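Local coordinates for protein ubiquitin conjugating enzyme (Agrocybe aegerita, PDB 3WE5) that probably carries activated ubiquitin as a thioester and passes it to substrates, as expected of an E2 ubiquitin-conjugating enzyme of the UBE2W type, at residues F58-M63 with Y73-R78; H105-G110 with P147-R152; K31-I36 with S51-W56; A114-S119 with I128-T133; S66-E71 with S136-C141. All blocks are in the same frame, centred on the assembly; numbering follows the deposited sequence.

Contact 1. Residues F58-M63 with Y73-R78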
# COMPACT_ATOMS: atom_id res chain seq x y z
N PHE A 58 13.41 -20.85 -0.35
CA PHE A 58 14.10 -20.43 -1.57
C PHE A 58 14.84 -19.11 -1.33
O PHE A 58 14.50 -18.35 -0.43
CB PHE A 58 13.08 -20.18 -2.70
CG PHE A 58 12.40 -21.39 -3.19
CD1 PHE A 58 11.32 -21.93 -2.50
CD2 PHE A 58 12.82 -22.02 -4.36
CE1 PHE A 58 10.67 -23.06 -2.97
CE2 PHE A 58 12.18 -23.15 -4.84
CZ PHE A 58 11.10 -23.69 -4.12
N THR A 59 15.87 -18.83 -2.13
CA THR A 59 16.33 -17.45 -2.26
C THR A 59 15.80 -16.88 -3.56
O THR A 59 15.69 -17.60 -4.55
CB THR A 59 17.84 -17.30 -2.18
OG1 THR A 59 18.45 -18.06 -3.22
CG2 THR A 59 18.35 -17.78 -0.84
N ILE A 60 15.46 -15.59 -3.53
CA ILE A 60 14.91 -14.90 -4.69
C ILE A 60 15.80 -13.69 -4.95
O ILE A 60 15.97 -12.81 -4.09
CB ILE A 60 13.50 -14.39 -4.40
CG1 ILE A 60 12.56 -15.55 -4.05
CG2 ILE A 60 12.97 -13.57 -5.59
CD1 ILE A 60 12.39 -16.60 -5.14
N GLU A 61 16.38 -13.65 -6.15
CA GLU A 61 17.11 -12.46 -6.59
C GLU A 61 16.40 -11.92 -7.80
O GLU A 61 16.06 -12.68 -8.71
CB GLU A 61 18.55 -12.80 -6.94
CG GLU A 61 19.31 -11.58 -7.48
CD GLU A 61 20.80 -11.79 -7.55
OE1 GLU A 61 21.28 -12.79 -6.98
OE2 GLU A 61 21.48 -10.94 -8.17
N VAL A 62 16.19 -10.61 -7.84
CA VAL A 62 15.51 -9.98 -8.96
C VAL A 62 16.60 -9.64 -9.96
O VAL A 62 17.62 -9.02 -9.59
CB VAL A 62 14.80 -8.71 -8.54
CG1 VAL A 62 14.06 -8.09 -9.73
CG2 VAL A 62 13.81 -8.99 -7.39
N MET A 63 16.40 -10.04 -11.21
CA MET A 63 17.40 -9.84 -12.26
C MET A 63 17.02 -8.61 -13.06
O MET A 63 15.99 -7.97 -12.82
CB MET A 63 17.45 -11.04 -13.20
CG MET A 63 17.68 -12.40 -12.49
SD MET A 63 19.14 -12.40 -11.45
CE MET A 63 20.45 -12.29 -12.69
N TYR A 73 16.77 -12.45 -1.28
CA TYR A 73 15.84 -12.50 -0.15
C TYR A 73 15.43 -13.93 0.06
O TYR A 73 15.35 -14.69 -0.88
CB TYR A 73 14.60 -11.66 -0.45
CG TYR A 73 14.96 -10.21 -0.62
CD1 TYR A 73 15.07 -9.39 0.47
CD2 TYR A 73 15.23 -9.69 -1.89
CE1 TYR A 73 15.42 -8.08 0.34
CE2 TYR A 73 15.59 -8.35 -2.03
CZ TYR A 73 15.68 -7.56 -0.90
OH TYR A 73 16.02 -6.22 -0.97
N THR A 74 15.15 -14.28 1.31
CA THR A 74 14.73 -15.65 1.60
C THR A 74 13.22 -15.70 1.66
O THR A 74 12.59 -14.91 2.37
CB THR A 74 15.36 -16.11 2.92
OG1 THR A 74 16.78 -16.16 2.76
CG2 THR A 74 14.87 -17.49 3.32
N LEU A 75 12.65 -16.64 0.91
CA LEU A 75 11.19 -16.80 0.78
C LEU A 75 10.81 -18.17 1.32
O LEU A 75 11.38 -19.19 0.93
CB LEU A 75 10.80 -16.69 -0.70
CG LEU A 75 9.31 -16.71 -1.06
CD1 LEU A 75 8.61 -15.48 -0.47
CD2 LEU A 75 9.12 -16.75 -2.60
N GLN A 76 9.83 -18.18 2.23
CA GLN A 76 9.39 -19.42 2.88
C GLN A 76 8.00 -19.81 2.39
O GLN A 76 7.14 -18.94 2.25
CB GLN A 76 9.36 -19.17 4.39
CG GLN A 76 8.86 -20.33 5.27
CD GLN A 76 8.77 -19.86 6.72
OE1 GLN A 76 9.78 -19.78 7.41
NE2 GLN A 76 7.58 -19.46 7.16
N PHE A 77 7.84 -21.09 2.08
CA PHE A 77 6.54 -21.69 1.76
C PHE A 77 6.17 -22.63 2.88
O PHE A 77 6.96 -23.49 3.25
CB PHE A 77 6.65 -22.51 0.48
CG PHE A 77 6.75 -21.67 -0.75
CD1 PHE A 77 7.92 -21.00 -1.04
CD2 PHE A 77 5.67 -21.54 -1.61
CE1 PHE A 77 8.01 -20.20 -2.20
CE2 PHE A 77 5.75 -20.77 -2.73
CZ PHE A 77 6.91 -20.08 -3.02
N ARG A 78 4.95 -22.50 3.40
CA ARG A 78 4.40 -23.53 4.29
C ARG A 78 3.16 -24.16 3.68
O ARG A 78 2.30 -23.44 3.13
CB ARG A 78 4.08 -22.92 5.67
CG ARG A 78 5.31 -22.72 6.53
CD ARG A 78 4.95 -22.25 7.93
NE ARG A 78 4.57 -20.84 7.93
CZ ARG A 78 4.11 -20.20 9.00
NH1 ARG A 78 3.94 -20.85 10.15
NH2 ARG A 78 3.81 -18.92 8.91
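Phe58, Thr59 and Ile60 pair with Leu75, Thr74 and Tyr73 in an antiparallel beta hairpin, in the sheet of the ubiquitin-conjugating fold. Backbone bonds carry the ladder. Phe58 and Leu75 form a hydrogen-bonded pair, both of whose bonds, Phe58 N to Leu75 O and Leu75 N to Phe58 O, measure 2.9 Å and are almost straight. Ile60 and Tyr73 form the next one, Ile60 N lying 2.8 Å from Tyr73 O and Tyr73 N 2.9 Å from Ile60 O. Between them Thr59 and Thr74 make a non-hydrogen-bonded pair whose CA atoms come within 4.5 Å; CA-H...O contacts supplement it, the shorter from Thr59 CA to Tyr73 O at 3.2 Å.

Apolar contacts occupy the face shared by Phe58, Ile60, Tyr73 and Leu75, with Phe77 farther along. With CG anti to its carbonyl carbon (chi1 -68°), Phe58 brings CD1 to 3.7 Å from CE1 of Phe77, two residues beyond Leu75, the partner of Phe58. The two ring planes are inclined at 68°, so the rings meet obliquely. Nearer the turn of the hairpin, CG1 of Ile60 rests 3.9 Å from CD2 of Leu75.

Helix 127-140 covers this face, its Val127 touching both phenylalanines. Strand 45-49 continues the sheet beyond 55-61, and strand 89-92 does so beyond 72-78.

Contact 2. Residues H105-G110 with P147-R152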
# COMPACT_ATOMS: atom_id res chain seq x y z
N HIS A 105 3.73 -4.14 -1.60
CA HIS A 105 2.92 -5.32 -1.33
C HIS A 105 3.57 -6.27 -0.32
O HIS A 105 3.05 -7.37 -0.09
CB HIS A 105 2.59 -6.04 -2.63
CG HIS A 105 1.60 -5.30 -3.48
ND1 HIS A 105 0.25 -5.58 -3.47
CD2 HIS A 105 1.76 -4.25 -4.32
CE1 HIS A 105 -0.37 -4.76 -4.30
NE2 HIS A 105 0.52 -3.95 -4.83
N VAL A 106 4.67 -5.84 0.29
CA VAL A 106 5.37 -6.66 1.29
C VAL A 106 5.46 -5.98 2.63
O VAL A 106 6.05 -4.91 2.75
CB VAL A 106 6.79 -7.05 0.81
CG1 VAL A 106 7.46 -7.99 1.85
CG2 VAL A 106 6.70 -7.77 -0.53
N TYR A 107 4.88 -6.60 3.66
CA TYR A 107 4.90 -6.03 5.00
C TYR A 107 6.27 -6.22 5.65
O TYR A 107 7.04 -7.08 5.24
CB TYR A 107 3.78 -6.65 5.84
CG TYR A 107 2.42 -6.17 5.38
CD1 TYR A 107 1.97 -4.90 5.74
CD2 TYR A 107 1.61 -6.94 4.56
CE1 TYR A 107 0.75 -4.42 5.32
CE2 TYR A 107 0.38 -6.47 4.13
CZ TYR A 107 -0.03 -5.21 4.51
OH TYR A 107 -1.25 -4.72 4.09
N SER A 108 6.58 -5.40 6.65
CA SER A 108 7.90 -5.45 7.29
C SER A 108 8.12 -6.76 8.06
O SER A 108 9.26 -7.11 8.39
CB SER A 108 8.09 -4.24 8.21
OG SER A 108 7.12 -4.24 9.24
N ASN A 109 7.03 -7.47 8.36
CA ASN A 109 7.12 -8.76 8.99
C ASN A 109 7.26 -9.88 7.96
O ASN A 109 7.25 -11.05 8.31
CB ASN A 109 5.92 -9.02 9.90
CG ASN A 109 4.63 -9.23 9.13
OD1 ASN A 109 4.54 -8.94 7.93
ND2 ASN A 109 3.60 -9.72 9.82
N GLY A 110 7.36 -9.51 6.69
CA GLY A 110 7.58 -10.51 5.64
C GLY A 110 6.33 -11.02 4.95
O GLY A 110 6.42 -11.69 3.91
N PRO A 147 4.01 -0.94 2.45
CA PRO A 147 2.55 -0.79 2.33
C PRO A 147 2.04 0.34 3.21
O PRO A 147 2.63 0.62 4.25
CB PRO A 147 2.01 -2.10 2.88
CG PRO A 147 3.10 -3.09 2.60
CD PRO A 147 4.39 -2.34 2.76
N ALA A 148 0.93 0.96 2.80
CA ALA A 148 0.34 2.07 3.56
C ALA A 148 -0.04 1.66 4.98
O ALA A 148 0.19 2.41 5.93
CB ALA A 148 -0.89 2.60 2.82
N ASP A 149 -0.63 0.48 5.13
CA ASP A 149 -1.10 0.06 6.44
C ASP A 149 -0.06 -0.76 7.20
O ASP A 149 -0.42 -1.53 8.09
CB ASP A 149 -2.41 -0.74 6.33
CG ASP A 149 -2.22 -2.11 5.69
OD1 ASP A 149 -1.42 -2.23 4.74
OD2 ASP A 149 -2.90 -3.08 6.12
N ASN A 150 1.22 -0.58 6.85
CA ASN A 150 2.27 -1.49 7.35
C ASN A 150 2.27 -1.63 8.87
O ASN A 150 2.17 -2.74 9.38
CB ASN A 150 3.66 -1.09 6.86
CG ASN A 150 4.73 -2.10 7.25
OD1 ASN A 150 4.89 -3.13 6.60
ND2 ASN A 150 5.46 -1.82 8.32
N ASP A 151 2.35 -0.52 9.59
CA ASP A 151 2.43 -0.61 11.05
C ASP A 151 1.15 -1.16 11.68
O ASP A 151 1.21 -1.99 12.60
CB ASP A 151 2.83 0.75 11.65
CG ASP A 151 4.18 1.23 11.15
OD1 ASP A 151 5.03 0.37 10.84
OD2 ASP A 151 4.38 2.46 11.06
N ARG A 152 0.00 -0.73 11.16
CA ARG A 152 -1.30 -1.22 11.62
C ARG A 152 -1.37 -2.74 11.47
O ARG A 152 -1.69 -3.45 12.43
CB ARG A 152 -2.42 -0.56 10.81
CG ARG A 152 -3.83 -0.92 11.28
CD ARG A 152 -4.85 0.16 10.90
NE ARG A 152 -5.27 0.10 9.51
CZ ARG A 152 -4.87 0.94 8.56
NH1 ARG A 152 -4.03 1.92 8.87
NH2 ARG A 152 -5.30 0.81 7.31
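Two type I beta turns, Tyr107 to Gly110 and Pro147 to Asn150, meet with the CA atoms of Tyr107 and Asn150 5.7 Å apart, joining the loop that in E2 enzymes leads to the active-site cysteine to the start of helix 150-156. The Tyr107 ring is held on several sides. Pro147 lies over one face in a CH-pi contact, its CG 4.0 Å from the ring centroid. Tyr153, on the next turn of the helix, also stacks on this ring.

At the far end of the ring, Tyr107 OH donates to the syn lone pair of Asp149 OD1 across 2.6 Å, the ring and carboxylate planes 73° apart. Arg152 of the second subunit forms a salt bridge with Asp149 OD2 and bonds the same tyrosine oxygen, which draws the tyrosine-aspartate pair into the dimer contact.

Asn150 grips Ser108 with both ends of its amide. Extending away from its own backbone N (chi1 -174°), the side chain runs alongside Tyr107 in the opposite direction, with the amide and ring planes 19° apart. OD1 accepts Ser108 N on an in-plane lone pair at 2.8 Å, while ND2 donates to Ser108 OG at 3.1 Å, close to the amide plane.

Contact 3. Residues K31-I36 with S51-W56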
# COMPACT_ATOMS: atom_id res chain seq x y z
N LYS A 31 6.29 -34.43 -6.34
CA LYS A 31 6.43 -34.27 -7.78
C LYS A 31 6.99 -32.90 -8.10
O LYS A 31 7.84 -32.77 -8.99
CB LYS A 31 5.10 -34.53 -8.53
CG LYS A 31 5.29 -34.36 -10.04
CD LYS A 31 4.41 -35.25 -10.88
CE LYS A 31 4.86 -35.17 -12.34
NZ LYS A 31 4.90 -33.76 -12.81
N GLU A 32 6.55 -31.86 -7.39
CA GLU A 32 7.10 -30.53 -7.64
C GLU A 32 8.58 -30.51 -7.31
O GLU A 32 9.36 -29.86 -8.01
CB GLU A 32 6.37 -29.46 -6.83
CG GLU A 32 4.88 -29.29 -7.21
CD GLU A 32 4.30 -27.96 -6.75
OE1 GLU A 32 4.99 -26.90 -6.67
OE2 GLU A 32 3.09 -27.94 -6.40
N LEU A 33 8.97 -31.21 -6.24
CA LEU A 33 10.38 -31.25 -5.87
C LEU A 33 11.19 -32.00 -6.90
O LEU A 33 12.33 -31.60 -7.20
CB LEU A 33 10.56 -31.92 -4.49
CG LEU A 33 11.99 -31.93 -3.94
CD1 LEU A 33 12.43 -30.51 -3.72
CD2 LEU A 33 12.01 -32.70 -2.60
N ARG A 34 10.65 -33.10 -7.42
CA ARG A 34 11.30 -33.87 -8.48
C ARG A 34 11.53 -32.97 -9.69
O ARG A 34 12.62 -32.99 -10.28
CB ARG A 34 10.39 -35.04 -8.88
CG ARG A 34 10.90 -35.98 -9.96
CD ARG A 34 9.87 -37.13 -10.16
NE ARG A 34 9.81 -37.98 -8.97
CZ ARG A 34 8.75 -38.14 -8.16
NH1 ARG A 34 7.58 -37.53 -8.37
NH2 ARG A 34 8.86 -38.94 -7.11
N GLU A 35 10.53 -32.18 -10.04
CA GLU A 35 10.67 -31.28 -11.20
C GLU A 35 11.69 -30.17 -10.97
O GLU A 35 12.43 -29.83 -11.89
CB GLU A 35 9.32 -30.74 -11.65
CG GLU A 35 8.33 -31.85 -12.08
CD GLU A 35 8.86 -32.78 -13.16
OE1 GLU A 35 9.56 -32.30 -14.08
OE2 GLU A 35 8.57 -34.00 -13.10
N ILE A 36 11.75 -29.61 -9.75
CA ILE A 36 12.76 -28.60 -9.43
C ILE A 36 14.15 -29.22 -9.58
O ILE A 36 15.06 -28.59 -10.15
CB ILE A 36 12.55 -28.05 -8.01
CG1 ILE A 36 11.34 -27.12 -8.00
CG2 ILE A 36 13.81 -27.28 -7.49
CD1 ILE A 36 10.82 -26.78 -6.59
N SER A 51 13.36 -29.99 3.18
CA SER A 51 13.73 -31.15 4.01
C SER A 51 12.55 -31.97 4.47
O SER A 51 12.73 -33.07 5.03
CB SER A 51 14.55 -30.68 5.19
OG SER A 51 15.79 -30.20 4.71
N ASP A 52 11.36 -31.45 4.23
CA ASP A 52 10.12 -32.21 4.44
C ASP A 52 9.12 -31.69 3.44
O ASP A 52 9.49 -30.95 2.53
CB ASP A 52 9.58 -32.04 5.89
CG ASP A 52 9.27 -30.58 6.29
OD1 ASP A 52 9.07 -29.65 5.44
OD2 ASP A 52 9.24 -30.34 7.52
N PHE A 53 7.85 -32.06 3.62
CA PHE A 53 6.81 -31.50 2.76
C PHE A 53 5.84 -30.56 3.48
O PHE A 53 4.67 -30.42 3.11
CB PHE A 53 6.11 -32.62 1.96
CG PHE A 53 7.05 -33.36 1.05
CD1 PHE A 53 7.59 -32.70 -0.06
CD2 PHE A 53 7.48 -34.64 1.34
CE1 PHE A 53 8.48 -33.35 -0.89
CE2 PHE A 53 8.38 -35.29 0.51
CZ PHE A 53 8.89 -34.65 -0.61
N SER A 54 6.37 -29.88 4.50
CA SER A 54 5.63 -28.90 5.26
C SER A 54 6.17 -27.49 5.10
O SER A 54 5.42 -26.52 5.18
CB SER A 54 5.65 -29.27 6.74
OG SER A 54 5.01 -30.51 6.92
N LYS A 55 7.48 -27.37 4.93
CA LYS A 55 8.10 -26.04 4.83
C LYS A 55 9.31 -26.10 3.90
O LYS A 55 10.23 -26.89 4.12
CB LYS A 55 8.54 -25.51 6.21
CG LYS A 55 9.01 -24.06 6.19
CD LYS A 55 9.24 -23.51 7.62
CE LYS A 55 10.37 -24.24 8.32
NZ LYS A 55 11.67 -24.09 7.59
N TRP A 56 9.32 -25.22 2.88
CA TRP A 56 10.46 -25.09 1.98
C TRP A 56 10.98 -23.66 1.99
O TRP A 56 10.25 -22.70 2.25
CB TRP A 56 10.05 -25.42 0.53
CG TRP A 56 9.66 -26.85 0.24
CD1 TRP A 56 9.65 -27.92 1.11
CD2 TRP A 56 9.24 -27.35 -1.03
NE1 TRP A 56 9.23 -29.06 0.45
CE2 TRP A 56 8.97 -28.74 -0.87
CE3 TRP A 56 9.05 -26.76 -2.29
CZ2 TRP A 56 8.51 -29.55 -1.93
CZ3 TRP A 56 8.59 -27.57 -3.35
CH2 TRP A 56 8.34 -28.96 -3.16
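The N-terminal helix of the ubiquitin-conjugating fold meets the turn leading into strand 55-61 here, through Glu32, Leu33 and Ile36 on the helix and Phe53 and Trp56 on the turn and strand. The three helix positions are spaced to point one side of the helix at the indole of Trp56, and the six-membered part of that indole does most of the touching. CB of Leu33 stands 3.9 Å from CH2 of Trp56, and CD1 of Ile36 meets CZ3 of the same ring at 4.0 Å. Glu32 adds CB near the ring plane, at the edge, while its carboxylate turns elsewhere, to Arg28, Tyr83 and Val127 N.

Leu33 meets a second aromatic with its branch end. Its CG is anti to the backbone N (chi1 -176°), which takes the branch away from the indole so that CD2 reaches CE1 of Phe53 at 4.0 Å; the two side chains cross at nearly a right angle.

The indole is fixed in rotation from within its own segment. NE1 of Trp56 donates to Asp52 O at 2.8 Å, and that oxygen lies 3° from the ring plane. Asp52 OD1 makes an Asx turn through Ser54 N at 2.9 Å, extended to an Asx motif by Lys55 N at 2.8 Å, both from the same face of the carboxylate. Beyond the contact, Phe79 meets Trp56 edge-to-face.

No hydrogen bond joins the two segments, so between them the attachment is apolar, onto a tryptophan oriented by the turn, an arrangement belonging to the N-terminal helix and first hairpin of the E2 fold.

Contact 4. Residues A114-S119 with I128-T133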
# COMPACT_ATOMS: atom_id res chain seq x y z
N ALA A 114 -0.48 -10.54 -2.29
CA ALA A 114 -0.42 -10.82 -3.73
C ALA A 114 -1.58 -11.73 -4.06
O ALA A 114 -1.90 -12.63 -3.29
CB ALA A 114 0.88 -11.49 -4.09
N SER A 115 -2.24 -11.46 -5.19
CA SER A 115 -3.43 -12.22 -5.58
C SER A 115 -3.19 -13.72 -5.77
O SER A 115 -4.08 -14.53 -5.48
CB SER A 115 -4.08 -11.60 -6.82
OG SER A 115 -3.16 -11.45 -7.88
N ILE A 116 -1.99 -14.09 -6.23
CA ILE A 116 -1.62 -15.50 -6.38
C ILE A 116 -1.70 -16.26 -5.06
O ILE A 116 -1.88 -17.48 -5.06
CB ILE A 116 -0.20 -15.64 -7.00
CG1 ILE A 116 0.05 -17.05 -7.51
CG2 ILE A 116 0.89 -15.21 -6.03
CD1 ILE A 116 1.28 -17.17 -8.40
N LEU A 117 -1.58 -15.54 -3.94
CA LEU A 117 -1.61 -16.19 -2.62
C LEU A 117 -3.02 -16.21 -2.04
O LEU A 117 -3.26 -16.82 -1.00
CB LEU A 117 -0.67 -15.49 -1.65
CG LEU A 117 0.77 -15.40 -2.15
CD1 LEU A 117 1.63 -14.63 -1.16
CD2 LEU A 117 1.33 -16.79 -2.38
N GLY A 118 -3.95 -15.52 -2.71
CA GLY A 118 -5.32 -15.44 -2.23
C GLY A 118 -6.35 -15.91 -3.24
O GLY A 118 -6.39 -17.08 -3.62
N SER A 119 -7.20 -14.97 -3.67
CA SER A 119 -8.30 -15.26 -4.60
C SER A 119 -7.85 -15.89 -5.92
O SER A 119 -8.63 -16.59 -6.57
CB SER A 119 -9.05 -13.97 -4.91
OG SER A 119 -8.25 -13.14 -5.75
N ILE A 128 7.10 -23.02 -7.87
CA ILE A 128 7.99 -22.25 -8.76
C ILE A 128 7.24 -21.12 -9.45
O ILE A 128 7.75 -20.01 -9.56
CB ILE A 128 8.70 -23.16 -9.76
CG1 ILE A 128 9.67 -24.07 -9.00
CG2 ILE A 128 9.46 -22.33 -10.80
CD1 ILE A 128 10.91 -23.35 -8.45
N ALA A 129 6.00 -21.37 -9.88
CA ALA A 129 5.18 -20.26 -10.40
C ALA A 129 4.99 -19.11 -9.42
O ALA A 129 5.05 -17.95 -9.80
CB ALA A 129 3.79 -20.78 -10.91
N VAL A 130 4.78 -19.42 -8.15
CA VAL A 130 4.69 -18.39 -7.15
C VAL A 130 6.02 -17.62 -7.04
O VAL A 130 6.02 -16.39 -6.93
CB VAL A 130 4.32 -18.98 -5.78
CG1 VAL A 130 4.35 -17.91 -4.69
CG2 VAL A 130 2.94 -19.63 -5.86
N CYS A 131 7.13 -18.35 -7.02
CA CYS A 131 8.45 -17.70 -6.93
C CYS A 131 8.66 -16.71 -8.07
O CYS A 131 9.14 -15.58 -7.86
CB CYS A 131 9.55 -18.74 -7.01
SG CYS A 131 9.75 -19.74 -5.48
N VAL A 132 8.33 -17.17 -9.27
CA VAL A 132 8.50 -16.33 -10.48
C VAL A 132 7.61 -15.11 -10.43
O VAL A 132 8.04 -13.99 -10.77
CB VAL A 132 8.20 -17.14 -11.75
CG1 VAL A 132 8.00 -16.21 -12.96
CG2 VAL A 132 9.30 -18.17 -12.02
N THR A 133 6.35 -15.32 -10.04
CA THR A 133 5.40 -14.20 -9.87
C THR A 133 5.86 -13.16 -8.86
O THR A 133 5.76 -11.96 -9.11
CB THR A 133 3.98 -14.73 -9.48
OG1 THR A 133 3.51 -15.64 -10.49
CG2 THR A 133 2.98 -13.59 -9.33
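This is an apolar contact between a short 3-10 turn, residues 115-117, and the middle of helix 127-140, with Ile116 as its main link to Val130 and Thr133. The turn belongs to the long loop between strand 89-92 and that helix, the region that carries the active-site cysteine in E2 enzymes.

Ile116 does most of the work with a single atom. Its CG1 is anti to the backbone N (chi1 -165°) and the chain stays extended beyond it, which pushes CD1 out to the helix surface. There CD1 lies 3.8 Å from Val130 CA and 3.9 Å from CG2 of Val130. It meets Thr133 tip to tip, 3.4 Å from OG1.

Leu117 reaches the same valine from another direction: its CD2 approaches CG1 of Val130 at 4.0 Å, the two side chains crossing at about a right angle. Both methyls of Val130 are therefore engaged by the turn, one by each residue. Phe77 of strand 72-78 and Trp121 pack on Val130 as well, and Leu125 packs on Ile116.

The hydroxyl of Thr133 is directed back into its own helix, where OG1 donates to Ala129 O at 2.9 Å. That carbonyl also receives Thr133 N, from the opposite face of its plane. Because the hydroxyl proton is committed to Ala129 O, the contact of OG1 with the Ile116 methyl is probably one of van der Waals packing.

Contact 5. Residues S66-E71 with S136-C141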
# COMPACT_ATOMS: atom_id res chain seq x y z
N SER A 66 16.36 -3.20 -11.55
CA SER A 66 15.33 -3.12 -10.52
C SER A 66 15.83 -2.36 -9.31
O SER A 66 17.01 -1.97 -9.23
CB SER A 66 14.91 -4.52 -10.08
OG SER A 66 15.85 -5.04 -9.17
N GLN A 67 14.94 -2.19 -8.35
CA GLN A 67 15.26 -1.52 -7.10
C GLN A 67 15.95 -2.45 -6.10
O GLN A 67 16.29 -2.03 -5.00
CB GLN A 67 13.99 -0.95 -6.49
CG GLN A 67 13.33 0.12 -7.36
CD GLN A 67 14.17 1.38 -7.46
OE1 GLN A 67 14.47 2.01 -6.45
NE2 GLN A 67 14.55 1.74 -8.69
N TYR A 68 16.14 -3.71 -6.48
CA TYR A 68 16.67 -4.73 -5.57
C TYR A 68 17.89 -5.40 -6.19
O TYR A 68 18.20 -6.56 -5.90
CB TYR A 68 15.58 -5.77 -5.26
CG TYR A 68 14.25 -5.14 -4.89
CD1 TYR A 68 13.99 -4.75 -3.59
CD2 TYR A 68 13.27 -4.92 -5.86
CE1 TYR A 68 12.79 -4.16 -3.25
CE2 TYR A 68 12.07 -4.33 -5.53
CZ TYR A 68 11.84 -3.95 -4.23
OH TYR A 68 10.63 -3.37 -3.89
N GLN A 69 18.60 -4.67 -7.06
CA GLN A 69 19.74 -5.23 -7.77
C GLN A 69 20.77 -5.82 -6.82
O GLN A 69 21.13 -5.19 -5.82
CB GLN A 69 20.38 -4.15 -8.66
CG GLN A 69 21.22 -4.67 -9.82
CD GLN A 69 22.57 -5.20 -9.37
OE1 GLN A 69 23.20 -4.65 -8.47
NE2 GLN A 69 23.01 -6.29 -9.99
N GLY A 70 21.20 -7.05 -7.10
CA GLY A 70 22.26 -7.70 -6.35
C GLY A 70 21.90 -8.23 -4.97
O GLY A 70 22.78 -8.66 -4.22
N GLU A 71 20.62 -8.22 -4.63
CA GLU A 71 20.19 -8.66 -3.30
C GLU A 71 19.48 -10.00 -3.41
O GLU A 71 18.83 -10.28 -4.42
CB GLU A 71 19.27 -7.60 -2.70
CG GLU A 71 19.87 -6.21 -2.83
CD GLU A 71 19.02 -5.14 -2.21
OE1 GLU A 71 17.78 -5.17 -2.42
OE2 GLU A 71 19.58 -4.26 -1.52
N SER A 136 8.81 -11.20 -10.23
CA SER A 136 8.29 -10.21 -11.19
C SER A 136 7.59 -9.03 -10.52
O SER A 136 7.66 -7.90 -11.01
CB SER A 136 7.32 -10.89 -12.16
OG SER A 136 7.97 -11.83 -12.97
N MET A 137 6.90 -9.30 -9.42
CA MET A 137 6.28 -8.24 -8.64
C MET A 137 7.34 -7.30 -8.08
O MET A 137 7.17 -6.08 -8.10
CB MET A 137 5.46 -8.85 -7.49
CG MET A 137 4.94 -7.84 -6.47
SD MET A 137 4.44 -8.65 -4.94
CE MET A 137 6.00 -8.78 -4.09
N LEU A 138 8.45 -7.87 -7.60
CA LEU A 138 9.54 -7.05 -7.10
C LEU A 138 10.15 -6.27 -8.28
O LEU A 138 10.45 -5.07 -8.16
CB LEU A 138 10.59 -7.90 -6.39
CG LEU A 138 10.24 -8.55 -5.04
CD1 LEU A 138 11.41 -9.38 -4.53
CD2 LEU A 138 9.90 -7.51 -4.01
N ALA A 139 10.28 -6.92 -9.43
CA ALA A 139 10.90 -6.29 -10.59
C ALA A 139 10.09 -5.09 -11.08
O ALA A 139 10.65 -4.13 -11.62
CB ALA A 139 11.07 -7.31 -11.72
N SER A 140 8.78 -5.15 -10.89
CA SER A 140 7.87 -4.12 -11.39
C SER A 140 7.90 -2.82 -10.57
O SER A 140 7.43 -1.78 -11.05
CB SER A 140 6.44 -4.67 -11.44
OG SER A 140 5.84 -4.63 -10.16
N CYS A 141 8.44 -2.87 -9.36
CA CYS A 141 8.47 -1.71 -8.47
C CYS A 141 9.41 -0.62 -8.99
O CYS A 141 10.58 -0.87 -9.28
CB CYS A 141 8.89 -2.13 -7.06
SG CYS A 141 8.79 -0.85 -5.79
O HOH W 1 12.13 -2.96 -8.92
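Tyr68 lies across Leu138 and Cys141 at the end of helix 127-140. CD2 of Leu138 sits over one ring face, toward the rim, and CB of Leu138 is 4.0 Å from CE2 of the tyrosine. CE2 also comes 3.2 Å from Leu138 O. Farther out, Tyr68 OH passes 3.7 Å from SG of Cys141, and CG of Gln67 lies 3.5 Å from Cys141 O.

A water joins the two backbones. It accepts from Gln67 N at 3.0 Å and lies 2.8 Å from Leu138 O and 2.6 Å from Cys141 O, both placed as acceptors, though not every bond need be made at once. This links the carbonyls of Leu138 and Cys141 to the loop.

Outside this shell, Ser66 shapes the loop: its OG accepts Tyr68 N at 3.0 Å, an ST turn that holds the backbone at Tyr68. CG of Tyr68, anti to the carbonyl carbon (chi1 -47°), turns the ring to the helix. CB of Gln67 lies over the other face of the ring, while Val102 O takes the phenolic hydroxyl. Such packing joins the hairpin loop to the C-terminal end of the central helix of the E2 fold.

Contacts 4 and 5 share helix 127-140, with centres about 16 Å apart, and the others touch it. Contact 1 reaches both: Phe77 CE1 is 3.7 Å from Cys131 SG of contact 4, and Val62 CG2 is 3.5 Å from Leu138 CB of contact 5. Contact 3 continues contact 1 through strand 55-61, with Phe77 N 2.9 Å from Trp56 O, and meets contact 4 where Ile36 packs on Ile128. Contact 2 lies on the other side of the chain's centre from contact 3, about 28 Å between centres, and touches contact 5 through Met137. Contacts 2 and 4 share the loop that holds the active-site cysteine in E2 enzymes.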